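PDB 3TX6: putative branched-chain amino acid transport system substrate-binding protein from Rhodopseudomonas palustris, which probably binds lignin-derived aromatic acids in the periplasm for uptake by an ABC transporter and here holds 3-(4-hydroxy-phenyl)pyruvic acid. Local coordinates for residues S76-T79 / P80-V83; I141-S144 / D145-D149. One frame throughout, in Å; residues are numbered along the deposited sequence.

Overall arrangement
Contact 1 (76-83) and contact 2 (141-149) are two strand-to-helix turns, one in each lobe of the periplasmic binding protein, their centres 13 Å apart on opposing walls of the ligand cleft. Both reach 3-(4-hydroxy-phenyl)pyruvic acid. Contact 1 brings up a helix start, which meets the ligand carboxylate through Thr-79 N; contact 2 lays the Tyr-147 ring against its keto-acid end. The walls also meet directly, with Thr-79 CG2 3.2 Å from Ser-146 OG, and Pro-80 packs on Asp-145. Arg-174, which hydrogen-bonds the ligand and forms a salt bridge with Asp-145, lies against both contacts.

Contact 1: S76-T79 / P80-V83; sequences SSVT and PPTV. With ENO (3-(4-hydroxy-phenyl)pyruvic acid), chain D.
Ser-76 and Thr-82 come within 4.7 Å of each other, CA to CA, as the chain leaves strand 72-75, passes the cis peptide before Ser-76 and winds into helix 79-92. Thr-82 OG1 pins the loop from inside the first turn: it accepts from Ser-76 N at 2.9 Å and donates to Val-78 O at 2.7 Å, the hydroxyl sitting 46° out of the carbonyl plane. With OG1 beside its own backbone N (chi1 -61°), the hydroxyl faces back to the loop. Thr-82 N also reaches Val-78 O, though weakly, whereas Val-83 N to Thr-79 O, at 3.0 Å, is a straight helical bond. Val-78 is thus the N-cap residue of a helix whose start forms part of the binding cleft, in keeping with a periplasmic binding protein, whose ligand lies between two lobes. Thr-79 N points at ligand O2 with a nearly linear N-H (2.8 Å, 170°), and the helix end would probably favour the carboxylate's negative charge. Thr-79 OG1 lies 2.9 Å from the keto oxygen O4, but its one proton can also go to Pro-101 O. The two branches of Val-78 divide the work: CG1 lies against the carboxylate, while CG2 packs on Pro-81 CD at 3.6 Å. CB and CG of the same proline rest on Ser-76, whose OG is hydrogen-bonded to Asp-50.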
loop_
_atom_site.group_PDB
_atom_site.type_symbol
_atom_site.label_atom_id
_atom_site.label_comp_id
_atom_site.label_asym_id
_atom_site.label_seq_id
_atom_site.Cartn_x
_atom_site.Cartn_y
_atom_site.Cartn_z
ATOM N N SER A 76 -8.537 -0.897 -4.264
ATOM C CA SER A 76 -8.162 0.075 -5.271
ATOM C C SER A 76 -6.788 0.632 -4.824
ATOM O O SER A 76 -6.074 -0.019 -4.101
ATOM C CB SER A 76 -9.277 1.156 -5.376
ATOM O OG SER A 76 -8.947 2.208 -6.281
ATOM N N SER A 77 -6.452 1.850 -5.274
ATOM C CA SER A 77 -5.123 2.421 -5.060
ATOM C C SER A 77 -4.998 3.238 -3.760
ATOM O O SER A 77 -3.904 3.496 -3.268
ATOM C CB SER A 77 -4.742 3.322 -6.249
ATOM O OG SER A 77 -4.722 2.568 -7.465
ATOM N N VAL A 78 -6.129 3.741 -3.292
ATOM C CA VAL A 78 -6.197 4.604 -2.115
ATOM C C VAL A 78 -7.362 4.105 -1.256
ATOM O O VAL A 78 -8.186 3.305 -1.724
ATOM C CB VAL A 78 -6.262 6.108 -2.455
ATOM C CG1 VAL A 78 -4.914 6.598 -2.986
ATOM C CG2 VAL A 78 -7.419 6.399 -3.428
ATOM N N THR A 79 -7.369 4.525 0.012
ATOM C CA THR A 79 -8.276 3.912 0.988
ATOM C C THR A 79 -9.766 4.066 0.697
ATOM O O THR A 79 -10.475 3.062 0.771
ATOM C CB THR A 79 -7.918 4.327 2.436
ATOM O OG1 THR A 79 -6.572 3.902 2.697
ATOM C CG2 THR A 79 -8.881 3.719 3.444
ATOM N N PRO A 80 -10.253 5.265 0.341
ATOM C CA PRO A 80 -11.718 5.384 0.196
ATOM C C PRO A 80 -12.334 4.424 -0.858
ATOM O O PRO A 80 -13.301 3.731 -0.553
ATOM C CB PRO A 80 -11.922 6.887 -0.125
ATOM C CG PRO A 80 -10.766 7.525 0.602
ATOM C CD PRO A 80 -9.620 6.580 0.305
ATOM N N PRO A 81 -11.768 4.346 -2.059
ATOM C CA PRO A 81 -12.359 3.375 -3.006
ATOM C C PRO A 81 -12.116 1.896 -2.583
ATOM O O PRO A 81 -12.847 0.991 -3.004
ATOM C CB PRO A 81 -11.660 3.710 -4.315
ATOM C CG PRO A 81 -10.396 4.382 -3.929
ATOM C CD PRO A 81 -10.737 5.162 -2.681
ATOM N N THR A 82 -11.047 1.631 -1.818
ATOM C CA THR A 82 -10.711 0.273 -1.377
ATOM C C THR A 82 -11.757 -0.215 -0.368
ATOM O O THR A 82 -12.191 -1.398 -0.411
ATOM C CB THR A 82 -9.297 0.216 -0.781
ATOM O OG1 THR A 82 -8.370 0.592 -1.786
ATOM C CG2 THR A 82 -8.905 -1.192 -0.287
ATOM N N VAL A 83 -12.209 0.684 0.510
ATOM C CA VAL A 83 -13.328 0.372 1.392
ATOM C C VAL A 83 -14.567 -0.031 0.577
ATOM O O VAL A 83 -15.220 -1.047 0.874
ATOM C CB VAL A 83 -13.610 1.514 2.377
ATOM C CG1 VAL A 83 -14.951 1.307 3.094
ATOM C CG2 VAL A 83 -12.446 1.652 3.401
HETATM O O4 ENO D . -4.123 4.131 1.095
HETATM C C9 ENO D . -1.424 3.055 -0.692
HETATM C C8 ENO D . -0.574 1.969 -0.639
HETATM C C7 ENO D . 0.382 1.847 0.381
HETATM C C6 ENO D . 0.389 2.791 1.390
HETATM C C5 ENO D . -0.449 3.901 1.341
HETATM C C4 ENO D . -1.384 4.040 0.300
HETATM O O3 ENO D . 1.195 0.721 0.398
HETATM C C3 ENO D . -2.249 5.265 0.195
HETATM C C2 ENO D . -3.631 5.210 0.722
HETATM C C1 ENO D . -4.416 6.434 0.663
HETATM O O2 ENO D . -5.601 6.383 1.054
HETATM O O1 ENO D . -3.908 7.514 0.235
#

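Contact 2: I141-S144 / D145-D149. With ENO (3-(4-hydroxy-phenyl)pyruvic acid), chain D.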
loop_
_atom_site.group_PDB
_atom_site.type_symbol
_atom_site.label_atom_id
_atom_site.label_comp_id
_atom_site.label_asym_id
_atom_site.label_seq_id
_atom_site.Cartn_x
_atom_site.Cartn_y
_atom_site.Cartn_z
ATOM N N ILE A 141 0.421 16.072 10.478
ATOM C CA ILE A 141 -0.330 16.649 9.379
ATOM C C ILE A 141 -0.697 15.495 8.462
ATOM O O ILE A 141 0.180 14.811 7.934
ATOM C CB ILE A 141 0.418 17.797 8.622
ATOM C CG1 ILE A 141 -0.561 18.406 7.635
ATOM C CG2 ILE A 141 1.761 17.368 8.016
ATOM C CD1 ILE A 141 -0.165 19.731 7.000
ATOM N N GLY A 142 -1.985 15.298 8.282
ATOM C CA GLY A 142 -2.470 14.201 7.437
ATOM C C GLY A 142 -3.888 14.405 6.933
ATOM O O GLY A 142 -4.568 15.376 7.264
ATOM N N TYR A 143 -4.344 13.488 6.091
ATOM C CA TYR A 143 -5.690 13.632 5.517
ATOM C C TYR A 143 -6.774 13.630 6.552
ATOM O O TYR A 143 -6.703 12.921 7.573
ATOM C CB TYR A 143 -6.055 12.519 4.527
ATOM C CG TYR A 143 -5.157 12.354 3.328
ATOM C CD1 TYR A 143 -4.713 13.438 2.590
ATOM C CD2 TYR A 143 -4.862 11.089 2.854
ATOM C CE1 TYR A 143 -3.926 13.255 1.473
ATOM C CE2 TYR A 143 -4.075 10.898 1.748
ATOM C CZ TYR A 143 -3.631 11.990 1.027
ATOM O OH TYR A 143 -2.847 11.801 -0.077
ATOM N N SER A 144 -7.833 14.366 6.222
ATOM C CA SER A 144 -9.091 14.381 6.980
ATOM C C SER A 144 -10.017 13.248 6.494
ATOM O O SER A 144 -11.159 13.467 6.109
ATOM C CB SER A 144 -9.768 15.753 6.855
ATOM O OG SER A 144 -9.928 16.122 5.501
ATOM N N ASP A 145 -9.505 12.028 6.460
ATOM C CA ASP A 145 -10.341 10.851 6.104
ATOM C C ASP A 145 -9.757 9.585 6.773
ATOM O O ASP A 145 -8.848 9.700 7.576
ATOM C CB ASP A 145 -10.509 10.741 4.582
ATOM C CG ASP A 145 -9.242 10.301 3.837
ATOM O OD1 ASP A 145 -8.265 9.881 4.444
ATOM O OD2 ASP A 145 -9.215 10.458 2.608
ATOM N N SER A 146 -10.273 8.413 6.422
ATOM C CA SER A 146 -9.931 7.165 7.116
ATOM C C SER A 146 -8.427 6.892 7.121
ATOM O O SER A 146 -7.881 6.472 8.141
ATOM C CB SER A 146 -10.705 5.979 6.530
ATOM O OG SER A 146 -10.503 5.865 5.132
ATOM N N TYR A 147 -7.748 7.150 6.003
ATOM C CA TYR A 147 -6.299 6.927 5.936
ATOM C C TYR A 147 -5.574 7.844 6.924
ATOM O O TYR A 147 -4.695 7.392 7.677
ATOM C CB TYR A 147 -5.762 7.165 4.513
ATOM C CG TYR A 147 -4.259 6.907 4.364
ATOM C CD1 TYR A 147 -3.738 5.604 4.307
ATOM C CD2 TYR A 147 -3.349 7.972 4.329
ATOM C CE1 TYR A 147 -2.376 5.385 4.190
ATOM C CE2 TYR A 147 -1.977 7.747 4.196
ATOM C CZ TYR A 147 -1.487 6.454 4.163
ATOM O OH TYR A 147 -0.145 6.177 4.028
ATOM N N GLY A 148 -5.895 9.134 6.899
ATOM C CA GLY A 148 -5.294 10.054 7.884
ATOM C C GLY A 148 -5.635 9.741 9.338
ATOM O O GLY A 148 -4.808 9.934 10.210
ATOM N N ASP A 149 -6.842 9.220 9.576
ATOM C CA ASP A 149 -7.261 8.773 10.889
ATOM C C ASP A 149 -6.480 7.552 11.335
ATOM O O ASP A 149 -6.021 7.488 12.492
ATOM C CB ASP A 149 -8.760 8.388 10.873
ATOM C CG ASP A 149 -9.709 9.602 10.738
ATOM O OD1 ASP A 149 -9.256 10.763 10.877
ATOM O OD2 ASP A 149 -10.923 9.391 10.468
HETATM O O4 ENO D . -4.123 4.131 1.095
HETATM C C9 ENO D . -1.424 3.055 -0.692
HETATM C C8 ENO D . -0.574 1.969 -0.639
HETATM C C7 ENO D . 0.382 1.847 0.381
HETATM C C6 ENO D . 0.389 2.791 1.390
HETATM C C5 ENO D . -0.449 3.901 1.341
HETATM C C4 ENO D . -1.384 4.040 0.300
HETATM O O3 ENO D . 1.195 0.721 0.398
HETATM C C3 ENO D . -2.249 5.265 0.195
HETATM C C2 ENO D . -3.631 5.210 0.722
HETATM C C1 ENO D . -4.416 6.434 0.663
HETATM O O2 ENO D . -5.601 6.383 1.054
HETATM O O1 ENO D . -3.908 7.514 0.235
#
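Tyr-147 CD2 rests against Tyr-143 CD2 at 3.8 Å, the two side chains crossing at a slant. One face of the Tyr-147 ring covers the keto acid of the ligand, C2 standing 3.6 Å from the ring plane and offset toward the rim. CD1 and CE1 are the ring atoms nearest the keto carbon C2, and CE1 also touches C5. Tyr-147 CG stands opposite its backbone N (chi1 -178°), which carries the ring out alongside the ligand. Tyr-147 OH comes 3.5 Å from ligand C5 while hydrogen-bonding to Thr-222. Tyr-143 in turn presents the edge of its ring to the carboxylate, Tyr-143 CE2 3.7 Å from ligand O1, and its OH is bonded to Ser-199, itself a ligand-binding residue. With an alanine here in place of Tyr-147, the keto acid would probably lose its aromatic cover, Thr-222 this hydroxyl partner, and the Tyr-143 ring one of its neighbours.

At the helix start, Asp-145 is the N-cap. With CG tucked between its backbone N and carbonyl carbon (chi1 72°), Asp-145 OD1 accepts weakly from Tyr-147 N at 3.2 Å and from Gly-148 N, and also lies against Tyr-143 CB. OD2 is spent on a salt bridge to Arg-174. The chain reverses through an inverse gamma turn centred on Ser-144, closed by a weak bond from Asp-145 N to Tyr-143 O, which also accepts a hydrogen bond from Arg-171. Gly-148 CA, of a residue without a side chain, approaches Tyr-143 O at 3.2 Å in a CA-H...O contact. This is the strand-to-helix corner of a beta-alpha-beta unit, strand 137-143 into helix 146-161, with its N-capped helix start lining the ligand cleft of a periplasmic binding protein.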